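Local coordinates for protein cytosine deaminase (Klebsiella pneumoniae, PDB 4R88) that catalyses the hydrolytic deamination of cytosine to uracil and ammonia, here holding an iron(II) ion and 5-fluorocytosine in its active site, at residues Phe52-Ile57 / Phe305-Ile310; Ile57-Thr62 / Val114-Asp119. All coordinates share one frame; numbering follows the deposited sequence.

How the contacts relate
The two contacts, their centres about 9 Å apart, are neighbouring pieces of one metal site, built as in other amidohydrolase barrels at the C-terminal ends of the strands. Strand 46-57 is common to both. In contact 1 its last residues meet the turn after strand 303-305, closing the barrel; in contact 2 the strand and the loop leaving it lie along its parallel neighbour, strand 111-119. Because residues 57-119 fall between strand 46-57 and residues 305-310, contact 2 is nested inside the loop closed by contact 1. A probable backbone hydrogen bond from Arg115 N to Glu54 O links them further. Flanked on these two sides, strand 46-57 brings His56 and His58 to the iron alongside Asp308.

Contact 1: Phe52-Ile57 / Phe305-Ile310; sequences FVEPHI and FAQDSI. With FE2 (Fe (II) ion), chain T; 1LD (5-fluorocytosine), chain S.
The backbones of Ile57 and Asp308 form a single bridge, their CA atoms 4.1 Å apart, with Asp308 N donating to His56 O. This is where the amidohydrolase TIM barrel closes, strand 46-57 meeting the turn after strand 303-305. Buried Glu54 ties the two together. Its chain leaves with CG anti to the backbone N (chi1 174°) and bends at chi2, bringing the carboxylate to the backbone N and side-chain amide of Gln307. There OE1 takes two N-H groups: Gln307 N on the syn side, and Gln307 NE2 at 2.6 Å on the anti lone pair. The other oxygen, OE2, turns back to accept His56 N at 2.9 Å, again through its anti lone pair, so one carboxylate grips both segments and fixes the peptide that carries His56. Ala306 CB fits against His56 CB, 3.6 Å away, and meets Pro55 CG. Nearer the iron, His56 and Asp308 run side by side in the same direction, ring and carboxylate planes 90° apart. His58 and His209 complete the protein ligands of the iron. It is bound by His56 NE2 at 2.3 Å and Asp308 OD2 at 2.6 Å, while Asp308 OD1 approaches N4 of 5-fluorocytosine at 3.0 Å.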
loop_
_atom_site.group_PDB
_atom_site.type_symbol
_atom_site.label_atom_id
_atom_site.label_comp_id
_atom_site.label_asym_id
_atom_site.label_seq_id
_atom_site.Cartn_x
_atom_site.Cartn_y
_atom_site.Cartn_z
ATOM N N PHE B 52 -18.783 0.677 -0.962
ATOM C CA PHE B 52 -17.624 1.022 -1.772
ATOM C C PHE B 52 -17.960 0.877 -3.252
ATOM O O PHE B 52 -18.813 0.075 -3.638
ATOM C CB PHE B 52 -16.435 0.136 -1.414
ATOM C CG PHE B 52 -15.852 0.437 -0.055
ATOM C CD1 PHE B 52 -15.671 -0.563 0.871
ATOM C CD2 PHE B 52 -15.505 1.730 0.287
ATOM C CE1 PHE B 52 -15.140 -0.278 2.121
ATOM C CE2 PHE B 52 -14.982 2.017 1.524
ATOM C CZ PHE B 52 -14.798 1.008 2.441
ATOM N N VAL B 53 -17.270 1.657 -4.072
ATOM C CA VAL B 53 -17.463 1.642 -5.510
ATOM C C VAL B 53 -16.136 1.272 -6.153
ATOM O O VAL B 53 -15.083 1.751 -5.727
ATOM C CB VAL B 53 -17.869 3.031 -6.013
ATOM C CG1 VAL B 53 -18.081 3.022 -7.524
ATOM C CG2 VAL B 53 -19.120 3.512 -5.295
ATOM N N GLU B 54 -16.185 0.401 -7.154
ATOM C CA GLU B 54 -15.020 0.107 -7.993
ATOM C C GLU B 54 -15.304 0.645 -9.409
ATOM O O GLU B 54 -15.902 -0.036 -10.235
ATOM C CB GLU B 54 -14.749 -1.396 -8.001
ATOM C CG GLU B 54 -13.640 -1.809 -8.963
ATOM C CD GLU B 54 -12.445 -0.884 -8.850
ATOM O OE1 GLU B 54 -11.647 -1.043 -7.896
ATOM O OE2 GLU B 54 -12.323 0.022 -9.697
ATOM N N PRO B 55 -14.893 1.894 -9.679
ATOM C CA PRO B 55 -15.341 2.611 -10.877
ATOM C C PRO B 55 -14.535 2.270 -12.130
ATOM O O PRO B 55 -14.841 2.780 -13.213
ATOM C CB PRO B 55 -15.115 4.072 -10.494
ATOM C CG PRO B 55 -13.913 4.004 -9.575
ATOM C CD PRO B 55 -14.111 2.757 -8.770
ATOM N N HIS B 56 -13.515 1.429 -11.984
ATOM C CA HIS B 56 -12.675 1.077 -13.120
ATOM C C HIS B 56 -11.969 -0.247 -12.888
ATOM O O HIS B 56 -10.977 -0.307 -12.166
ATOM C CB HIS B 56 -11.640 2.179 -13.349
ATOM C CG HIS B 56 -10.832 1.995 -14.588
ATOM N ND1 HIS B 56 -10.784 2.943 -15.590
ATOM C CD2 HIS B 56 -10.033 0.980 -14.990
ATOM C CE1 HIS B 56 -9.989 2.517 -16.553
ATOM N NE2 HIS B 56 -9.523 1.331 -16.213
ATOM N N ILE B 57 -12.474 -1.304 -13.511
ATOM C CA ILE B 57 -11.834 -2.611 -13.441
ATOM C C ILE B 57 -12.001 -3.359 -14.779
ATOM O O ILE B 57 -12.907 -3.067 -15.537
ATOM C CB ILE B 57 -12.383 -3.427 -12.260
ATOM C CG1 ILE B 57 -11.468 -4.607 -11.938
ATOM C CG2 ILE B 57 -13.841 -3.885 -12.535
ATOM C CD1 ILE B 57 -11.751 -5.231 -10.575
ATOM N N PHE B 305 -10.424 6.924 -6.821
ATOM C CA PHE B 305 -9.445 5.860 -7.020
ATOM C C PHE B 305 -10.135 4.560 -7.434
ATOM O O PHE B 305 -11.309 4.337 -7.114
ATOM C CB PHE B 305 -8.637 5.605 -5.739
ATOM C CG PHE B 305 -7.732 6.740 -5.329
ATOM C CD1 PHE B 305 -6.743 7.217 -6.183
ATOM C CD2 PHE B 305 -7.842 7.296 -4.065
ATOM C CE1 PHE B 305 -5.886 8.247 -5.777
ATOM C CE2 PHE B 305 -6.997 8.338 -3.652
ATOM C CZ PHE B 305 -6.019 8.809 -4.509
ATOM N N ALA B 306 -9.389 3.698 -8.116
ATOM C CA ALA B 306 -9.904 2.415 -8.586
ATOM C C ALA B 306 -8.795 1.362 -8.570
ATOM O O ALA B 306 -7.623 1.707 -8.600
ATOM C CB ALA B 306 -10.463 2.567 -9.987
ATOM N N GLN B 307 -9.164 0.082 -8.545
ATOM C CA GLN B 307 -8.177 -1.012 -8.563
ATOM C C GLN B 307 -7.617 -1.347 -9.943
ATOM O O GLN B 307 -6.491 -1.843 -10.057
ATOM C CB GLN B 307 -8.783 -2.282 -7.957
ATOM C CG GLN B 307 -9.062 -2.141 -6.479
ATOM C CD GLN B 307 -10.038 -3.176 -5.958
ATOM O OE1 GLN B 307 -9.631 -4.245 -5.503
ATOM N NE2 GLN B 307 -11.332 -2.857 -6.011
ATOM N N ASP B 308 -8.425 -1.121 -10.978
ATOM C CA ASP B 308 -8.039 -1.398 -12.379
ATOM C C ASP B 308 -7.922 -2.889 -12.744
ATOM O O ASP B 308 -8.621 -3.378 -13.634
ATOM C CB ASP B 308 -6.742 -0.645 -12.753
ATOM C CG ASP B 308 -6.586 -0.453 -14.256
ATOM O OD1 ASP B 308 -5.595 0.161 -14.696
ATOM O OD2 ASP B 308 -7.461 -0.916 -15.004
ATOM N N SER B 309 -7.034 -3.607 -12.064
ATOM C CA SER B 309 -6.734 -4.991 -12.422
ATOM C C SER B 309 -6.697 -5.903 -11.209
ATOM O O SER B 309 -6.225 -5.510 -10.149
ATOM C CB SER B 309 -5.361 -5.079 -13.096
ATOM O OG SER B 309 -5.314 -4.381 -14.328
ATOM N N ILE B 310 -7.154 -7.136 -11.380
ATOM C CA ILE B 310 -6.900 -8.172 -10.380
ATOM C C ILE B 310 -6.314 -9.406 -11.076
ATOM O O ILE B 310 -7.005 -10.085 -11.838
ATOM C CB ILE B 310 -8.192 -8.500 -9.585
ATOM C CG1 ILE B 310 -8.556 -7.306 -8.692
ATOM C CG2 ILE B 310 -8.014 -9.776 -8.768
ATOM C CD1 ILE B 310 -9.947 -7.394 -8.023
HETATM FE FE FE2 T . -7.766 0.343 -17.240
HETATM N N1 1LD S . -5.632 -2.013 -20.568
HETATM C C6 1LD S . -5.672 -2.726 -19.427
HETATM C C2 1LD S . -5.054 -0.801 -20.578
HETATM O O2 1LD S . -5.026 -0.075 -21.749
HETATM N N3 1LD S . -4.500 -0.260 -19.481
HETATM C C4 1LD S . -4.512 -0.939 -18.321
HETATM N N4 1LD S . -3.909 -0.353 -17.162
HETATM C C5 1LD S . -5.107 -2.209 -18.262
HETATM F F 1LD S . -5.142 -2.906 -17.123
HETATM O O HOH W 1 -13.604 4.265 -5.788
#

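Contact 2: Ile57-Thr62 / Val114-Asp119; sequences IHLDAT and VRTHVD. With FE2 (Fe (II) ion), chain T; 1LD (5-fluorocytosine), chain S.
Ile57 and Thr116 pair as parallel strand neighbours: Ile57 N donates to Arg115 O and His117 N to Ile57 O, before the first chain leaves the sheet as a loop. Thr116 follows that departure with its side chain. Its CB lies 3.9 Å from Leu59 CG, and OG1, anti to the backbone N (chi1 -172°), accepts Leu59 N at 2.9 Å in a fairly straight bond. Thr116 OG1 also sits 3.1 Å from Ile57 O, so it lies beside both Ile57 O and Leu59 N, either side of His58 in sequence. Asp60 points from the loop to strand 111-119. Its CB touches Val118 CG1 at 4.1 Å; Asp60 OD1 accepts Asp119 N at 2.8 Å from above the carboxylate plane, and a water links the same oxygen to Asp119 O. Asp60 OD2 approaches His117 O. The Asp119 carboxylate itself is held by a salt bridge to Lys87 and a hydrogen bond to Thr121. His58, which directly follows Ile57, sends its ring toward the metal, nearly parallel to that of His117 but slid aside, barely overlapping it. His58 NE2 binds the iron at 2.4 Å, and C6 of 5-fluorocytosine lies over one face of the His58 ring, displaced toward the rim. With His56 two residues earlier, His58 forms the HxH signature at the end of the first barrel strand, the metal-binding motif characteristic of the amidohydrolase superfamily.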
loop_
_atom_site.group_PDB
_atom_site.type_symbol
_atom_site.label_atom_id
_atom_site.label_comp_id
_atom_site.label_asym_id
_atom_site.label_seq_id
_atom_site.Cartn_x
_atom_site.Cartn_y
_atom_site.Cartn_z
ATOM N N ILE B 57 -12.474 -1.304 -13.511
ATOM C CA ILE B 57 -11.834 -2.611 -13.441
ATOM C C ILE B 57 -12.001 -3.359 -14.779
ATOM O O ILE B 57 -12.907 -3.067 -15.537
ATOM C CB ILE B 57 -12.383 -3.427 -12.260
ATOM C CG1 ILE B 57 -11.468 -4.607 -11.938
ATOM C CG2 ILE B 57 -13.841 -3.885 -12.535
ATOM C CD1 ILE B 57 -11.751 -5.231 -10.575
ATOM N N HIS B 58 -11.091 -4.277 -15.085
ATOM C CA HIS B 58 -11.167 -5.062 -16.322
ATOM C C HIS B 58 -11.559 -6.501 -16.011
ATOM O O HIS B 58 -10.690 -7.367 -15.932
ATOM C CB HIS B 58 -9.816 -5.054 -17.045
ATOM C CG HIS B 58 -9.447 -3.717 -17.599
ATOM N ND1 HIS B 58 -9.681 -3.369 -18.912
ATOM C CD2 HIS B 58 -8.895 -2.631 -17.013
ATOM C CE1 HIS B 58 -9.286 -2.126 -19.112
ATOM N NE2 HIS B 58 -8.805 -1.657 -17.975
ATOM N N LEU B 59 -12.858 -6.749 -15.821
ATOM C CA LEU B 59 -13.350 -8.089 -15.477
ATOM C C LEU B 59 -13.163 -9.148 -16.571
ATOM O O LEU B 59 -13.109 -10.344 -16.267
ATOM C CB LEU B 59 -14.830 -8.060 -15.078
ATOM C CG LEU B 59 -15.203 -7.392 -13.762
ATOM C CD1 LEU B 59 -16.707 -7.573 -13.513
ATOM C CD2 LEU B 59 -14.369 -7.962 -12.624
ATOM N N ASP B 60 -13.101 -8.735 -17.834
ATOM C CA ASP B 60 -12.877 -9.712 -18.899
ATOM C C ASP B 60 -11.482 -10.316 -18.814
ATOM O O ASP B 60 -11.286 -11.482 -19.162
ATOM C CB ASP B 60 -13.187 -9.148 -20.297
ATOM C CG ASP B 60 -12.291 -7.989 -20.687
ATOM O OD1 ASP B 60 -12.177 -7.723 -21.902
ATOM O OD2 ASP B 60 -11.716 -7.337 -19.790
ATOM N N ALA B 61 -10.539 -9.538 -18.285
ATOM C CA ALA B 61 -9.146 -9.963 -18.170
ATOM C C ALA B 61 -8.772 -10.489 -16.779
ATOM O O ALA B 61 -7.662 -10.965 -16.590
ATOM C CB ALA B 61 -8.217 -8.805 -18.544
ATOM N N THR B 62 -9.677 -10.394 -15.808
ATOM C CA THR B 62 -9.324 -10.757 -14.432
ATOM C C THR B 62 -8.934 -12.235 -14.300
ATOM O O THR B 62 -9.486 -13.094 -14.985
ATOM C CB THR B 62 -10.455 -10.401 -13.419
ATOM O OG1 THR B 62 -9.954 -10.504 -12.075
ATOM C CG2 THR B 62 -11.646 -11.326 -13.582
ATOM N N VAL B 114 -19.939 -1.472 -9.530
ATOM C CA VAL B 114 -18.749 -1.747 -10.319
ATOM C C VAL B 114 -18.913 -1.229 -11.745
ATOM O O VAL B 114 -19.953 -1.442 -12.374
ATOM C CB VAL B 114 -18.495 -3.263 -10.405
ATOM C CG1 VAL B 114 -17.202 -3.541 -11.190
ATOM C CG2 VAL B 114 -18.449 -3.894 -9.001
ATOM N N ARG B 115 -17.890 -0.559 -12.260
ATOM C CA ARG B 115 -17.834 -0.261 -13.686
ATOM C C ARG B 115 -16.691 -1.065 -14.303
ATOM O O ARG B 115 -15.542 -0.889 -13.918
ATOM C CB ARG B 115 -17.632 1.236 -13.938
ATOM C CG ARG B 115 -17.319 1.564 -15.400
ATOM C CD ARG B 115 -17.159 3.070 -15.634
ATOM N NE ARG B 115 -18.443 3.761 -15.576
ATOM C CZ ARG B 115 -18.593 5.075 -15.698
ATOM N NH1 ARG B 115 -17.524 5.858 -15.856
ATOM N NH2 ARG B 115 -19.814 5.605 -15.654
ATOM N N THR B 116 -17.018 -1.964 -15.240
ATOM C CA THR B 116 -16.011 -2.779 -15.898
ATOM C C THR B 116 -15.794 -2.361 -17.340
ATOM O O THR B 116 -16.737 -2.093 -18.076
ATOM C CB THR B 116 -16.327 -4.306 -15.840
ATOM O OG1 THR B 116 -15.195 -5.038 -16.341
ATOM C CG2 THR B 116 -17.590 -4.676 -16.674
ATOM N N HIS B 117 -14.534 -2.278 -17.741
ATOM C CA HIS B 117 -14.222 -2.152 -19.160
ATOM C C HIS B 117 -14.187 -3.552 -19.734
ATOM O O HIS B 117 -13.856 -4.514 -19.034
ATOM C CB HIS B 117 -12.895 -1.410 -19.336
ATOM C CG HIS B 117 -12.944 0.000 -18.832
ATOM N ND1 HIS B 117 -13.041 1.088 -19.673
ATOM C CD2 HIS B 117 -12.958 0.497 -17.572
ATOM C CE1 HIS B 117 -13.107 2.196 -18.952
ATOM N NE2 HIS B 117 -13.060 1.866 -17.674
ATOM N N VAL B 118 -14.625 -3.686 -20.978
ATOM C CA VAL B 118 -14.560 -4.961 -21.668
ATOM C C VAL B 118 -13.981 -4.706 -23.043
ATOM O O VAL B 118 -14.470 -3.842 -23.772
ATOM C CB VAL B 118 -15.959 -5.571 -21.836
ATOM C CG1 VAL B 118 -15.866 -6.961 -22.469
ATOM C CG2 VAL B 118 -16.662 -5.626 -20.503
ATOM N N ASP B 119 -12.938 -5.447 -23.389
ATOM C CA ASP B 119 -12.260 -5.254 -24.662
ATOM C C ASP B 119 -13.192 -5.660 -25.790
ATOM O O ASP B 119 -13.612 -6.807 -25.866
ATOM C CB ASP B 119 -10.948 -6.059 -24.697
ATOM C CG ASP B 119 -10.135 -5.834 -25.972
ATOM O OD1 ASP B 119 -9.121 -6.542 -26.136
ATOM O OD2 ASP B 119 -10.478 -4.959 -26.803
HETATM FE FE FE2 T . -7.766 0.343 -17.240
HETATM N N1 1LD S . -5.632 -2.013 -20.568
HETATM C C6 1LD S . -5.672 -2.726 -19.427
HETATM C C2 1LD S . -5.054 -0.801 -20.578
HETATM O O2 1LD S . -5.026 -0.075 -21.749
HETATM N N3 1LD S . -4.500 -0.260 -19.481
HETATM C C4 1LD S . -4.512 -0.939 -18.321
HETATM N N4 1LD S . -3.909 -0.353 -17.162
HETATM C C5 1LD S . -5.107 -2.209 -18.262
HETATM F F 1LD S . -5.142 -2.906 -17.123
HETATM O O HOH W 2 -12.641 -8.971 -24.460
#